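Local coordinates for protein aminoglycoside 6-N-acetyltransferase type Ib11 (Salmonella typhimurium, PDB 2PRB) that probably transfers the acetyl group of acetyl-CoA to the 6'-amino group of aminoglycosides such as kanamycin B, giving antibiotic resistance, at residues 103-108 against 140-145. The protein carries 2 engineered substitutions. Numbering follows the deposited sequence.
Engineered in segment 103-108: Gln-106 (natural residue Leu), Leu-107 (natural residue Ser). With COA (coenzyme A), chain B.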
loop_
_atom_site.group_PDB
_atom_site.type_symbol
_atom_site.label_atom_id
_atom_site.label_comp_id
_atom_site.label_asym_id
_atom_site.label_seq_id
_atom_site.Cartn_x
_atom_site.Cartn_y
_atom_site.Cartn_z
ATOM N N GLY A 103 2.715 0.738 -7.520
ATOM C CA GLY A 103 1.505 1.020 -6.755
ATOM C C GLY A 103 1.708 0.661 -5.299
ATOM O O GLY A 103 2.576 -0.151 -4.969
ATOM N N ILE A 104 0.917 1.271 -4.418
ATOM C CA ILE A 104 1.009 0.968 -2.988
ATOM C C ILE A 104 -0.354 0.730 -2.350
ATOM O O ILE A 104 -1.378 1.217 -2.836
ATOM C CB ILE A 104 1.776 2.061 -2.177
ATOM C CG1 ILE A 104 1.076 3.426 -2.280
ATOM C CG2 ILE A 104 3.246 2.134 -2.610
ATOM C CD1 ILE A 104 1.561 4.453 -1.261
ATOM N N ASP A 105 -0.338 -0.038 -1.263
ATOM C CA ASP A 105 -1.491 -0.252 -0.398
ATOM C C ASP A 105 -0.967 -0.368 1.023
ATOM O O ASP A 105 0.163 -0.812 1.231
ATOM C CB ASP A 105 -2.228 -1.535 -0.785
ATOM C CG ASP A 105 -3.041 -1.385 -2.053
ATOM O OD1 ASP A 105 -4.020 -0.607 -2.053
ATOM O OD2 ASP A 105 -2.713 -2.062 -3.047
ATOM N N GLN A 106 -1.770 0.037 2.005
ATOM C CA GLN A 106 -1.320 -0.022 3.398
ATOM C C GLN A 106 -2.461 0.033 4.405
ATOM O O GLN A 106 -3.574 0.448 4.079
ATOM C CB GLN A 106 -0.279 1.074 3.701
ATOM C CG GLN A 106 -0.824 2.502 3.802
ATOM C CD GLN A 106 -1.460 2.987 2.517
ATOM O OE1 GLN A 106 -2.625 3.391 2.508
ATOM N NE2 GLN A 106 -0.709 2.934 1.420
ATOM N N LEU A 107 -2.158 -0.391 5.628
ATOM C CA LEU A 107 -3.115 -0.382 6.726
ATOM C C LEU A 107 -2.389 -0.149 8.048
ATOM O O LEU A 107 -1.227 -0.534 8.201
ATOM C CB LEU A 107 -3.890 -1.709 6.769
ATOM C CG LEU A 107 -3.132 -3.014 7.062
ATOM C CD1 LEU A 107 -3.043 -3.293 8.568
ATOM C CD2 LEU A 107 -3.797 -4.180 6.348
ATOM N N LEU A 108 -3.073 0.484 8.993
ATOM C CA LEU A 108 -2.572 0.582 10.362
ATOM C C LEU A 108 -3.265 -0.469 11.220
ATOM O O LEU A 108 -4.485 -0.614 11.167
ATOM C CB LEU A 108 -2.790 1.988 10.932
ATOM C CG LEU A 108 -1.990 3.147 10.321
ATOM C CD1 LEU A 108 -2.486 4.489 10.852
ATOM C CD2 LEU A 108 -0.494 2.993 10.574
ATOM N N GLN A 140 1.582 5.146 -7.766
ATOM C CA GLN A 140 0.124 5.245 -7.856
ATOM C C GLN A 140 -0.543 4.649 -6.623
ATOM O O GLN A 140 0.032 3.792 -5.939
ATOM C CB GLN A 140 -0.397 4.532 -9.109
ATOM C CG GLN A 140 -0.203 3.016 -9.079
ATOM C CD GLN A 140 -0.812 2.290 -10.262
ATOM O OE1 GLN A 140 -1.388 1.206 -10.113
ATOM N NE2 GLN A 140 -0.676 2.866 -11.441
ATOM N N THR A 141 -1.751 5.120 -6.332
ATOM C CA THR A 141 -2.627 4.432 -5.389
ATOM C C THR A 141 -4.050 4.401 -5.940
ATOM O O THR A 141 -4.398 5.197 -6.812
ATOM C CB THR A 141 -2.621 5.047 -3.978
ATOM O OG1 THR A 141 -1.333 5.603 -3.673
ATOM C CG2 THR A 141 -2.927 3.960 -2.985
ATOM N N ASP A 142 -4.864 3.476 -5.429
ATOM C CA ASP A 142 -6.235 3.300 -5.917
ATOM C C ASP A 142 -7.262 3.096 -4.790
ATOM O O ASP A 142 -7.905 2.041 -4.718
ATOM C CB ASP A 142 -6.303 2.152 -6.938
ATOM C CG ASP A 142 -6.011 0.783 -6.323
ATOM O OD1 ASP A 142 -5.227 0.694 -5.354
ATOM O OD2 ASP A 142 -6.576 -0.215 -6.819
ATOM N N PRO A 143 -7.426 4.104 -3.910
ATOM C CA PRO A 143 -8.453 3.972 -2.876
ATOM C C PRO A 143 -9.842 4.006 -3.506
ATOM O O PRO A 143 -10.020 4.614 -4.566
ATOM C CB PRO A 143 -8.234 5.209 -2.001
ATOM C CG PRO A 143 -7.598 6.209 -2.918
ATOM C CD PRO A 143 -6.716 5.395 -3.816
ATOM N N SER A 144 -10.808 3.339 -2.878
ATOM C CA SER A 144 -12.185 3.381 -3.361
ATOM C C SER A 144 -12.748 4.786 -3.126
ATOM O O SER A 144 -12.298 5.484 -2.212
ATOM C CB SER A 144 -13.045 2.326 -2.660
ATOM O OG SER A 144 -13.317 2.695 -1.323
ATOM N N PRO A 145 -13.721 5.209 -3.957
ATOM C CA PRO A 145 -14.329 6.537 -3.822
ATOM C C PRO A 145 -14.907 6.793 -2.429
ATOM O O PRO A 145 -14.857 7.923 -1.945
ATOM C CB PRO A 145 -15.447 6.522 -4.871
ATOM C CG PRO A 145 -15.027 5.506 -5.861
ATOM C CD PRO A 145 -14.289 4.459 -5.093
HETATM N N1A COA B . -13.694 12.648 4.946
HETATM C C2A COA B . -12.667 13.531 4.664
HETATM N N3A COA B . -11.493 13.475 5.398
HETATM C C4A COA B . -11.345 12.560 6.393
HETATM C C5A COA B . -12.366 11.662 6.689
HETATM C C6A COA B . -13.551 11.711 5.956
HETATM N N6A COA B . -14.481 10.774 6.119
HETATM N N7A COA B . -11.946 10.880 7.709
HETATM C C8A COA B . -10.694 11.256 8.061
HETATM N N9A COA B . -10.310 12.297 7.255
HETATM C C1B COA B . -8.972 12.913 7.146
HETATM C C2B COA B . -8.442 13.462 8.461
HETATM O O2B COA B . -8.975 14.737 8.726
HETATM C C3B COA B . -6.945 13.495 8.211
HETATM O O3B COA B . -6.570 14.696 7.574
HETATM P P3B COA B . -6.088 16.018 8.360
HETATM O O7A COA B . -4.699 15.785 8.901
HETATM O O8A COA B . -7.030 16.336 9.498
HETATM O O9A COA B . -6.071 17.172 7.385
HETATM C C4B COA B . -6.720 12.372 7.205
HETATM O O4B COA B . -7.992 11.995 6.704
HETATM C C5B COA B . -6.033 11.162 7.821
HETATM O O5B COA B . -4.637 11.356 7.879
HETATM P P1A COA B . -3.759 10.332 8.759
HETATM O O1A COA B . -4.008 10.574 10.228
HETATM O O2A COA B . -2.288 10.418 8.422
HETATM O O3A COA B . -4.370 8.918 8.290
HETATM P P2A COA B . -4.207 7.560 9.131
HETATM O O4A COA B . -3.094 7.702 10.140
HETATM O O5A COA B . -5.510 7.161 9.782
HETATM O O6A COA B . -3.789 6.500 7.993
HETATM C CBP COA B . -4.917 4.843 6.624
HETATM C CCP COA B . -4.583 6.322 6.833
HETATM C CDP COA B . -5.748 4.724 5.347
HETATM C CEP COA B . -3.605 4.078 6.431
HETATM C CAP COA B . -5.682 4.310 7.848
HETATM O OAP COA B . -6.774 5.143 8.194
HETATM C C9P COA B . -6.121 2.873 7.720
HETATM O O9P COA B . -5.201 1.845 7.985
HETATM N N8P COA B . -7.385 2.638 7.362
HETATM C C7P COA B . -7.974 1.306 7.355
HETATM C C6P COA B . -7.525 0.447 6.170
HETATM C C5P COA B . -7.552 1.222 4.868
HETATM O O5P COA B . -8.487 1.995 4.603
HETATM N N4P COA B . -6.527 1.017 4.040
HETATM C C3P COA B . -6.344 1.799 2.829
HETATM C C2P COA B . -7.163 1.262 1.662
HETATM S S1P COA B . -6.859 2.185 0.135
HETATM O O HOH W 1 -2.576 0.938 -5.441
HETATM O O HOH W 2 -6.324 -0.049 -3.034
HETATM O O HOH W 3 -4.367 -1.990 -5.481
#
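The carboxylates of Asp-105 and Asp-142 meet with their planes 56° apart, and their OD1 atoms come within 3.7 Å. Waters 2 and 3 bridge them, hydrogen-bonding to Asp-142 OD1 and to Asp-105 OD1 and OD2 respectively, while water 1 links Asp-142 OD1 to Ile-104 O; this would probably ease the like-charge approach. Trp-92 and Trp-93 also touch the Asp-142 side chain. The setting is the splayed pair of parallel strands of the GNAT fold: the last bridge is Gly-103 with Gln-140 (CA-CA 4.6 Å), and between the two segments the one direct backbone bond runs from Ile-104 N to Gln-140 O (3.1 Å). Beyond it the strands part and coenzyme A enters, taking strand-like bonds from 103-108: Leu-108 N gives a straight bond to O9P (2.7 Å, 163°), whereas N4P donates weakly to Gln-106 O. The engineered Gln-106 also bonds weakly through OE1 to Tyr-154. Pro-143 CB lies 3.9 Å from the thiol sulfur S1P. On the helix-facing side of the sheet, Thr-141 CG2 is only roughly anti to the backbone N, chi1 (-32°) being off the staggered position; this methyl sits 3.2 Å from Ile-104 O, while the buried OG1 lies 3.5 Å from Ile-104 CG1.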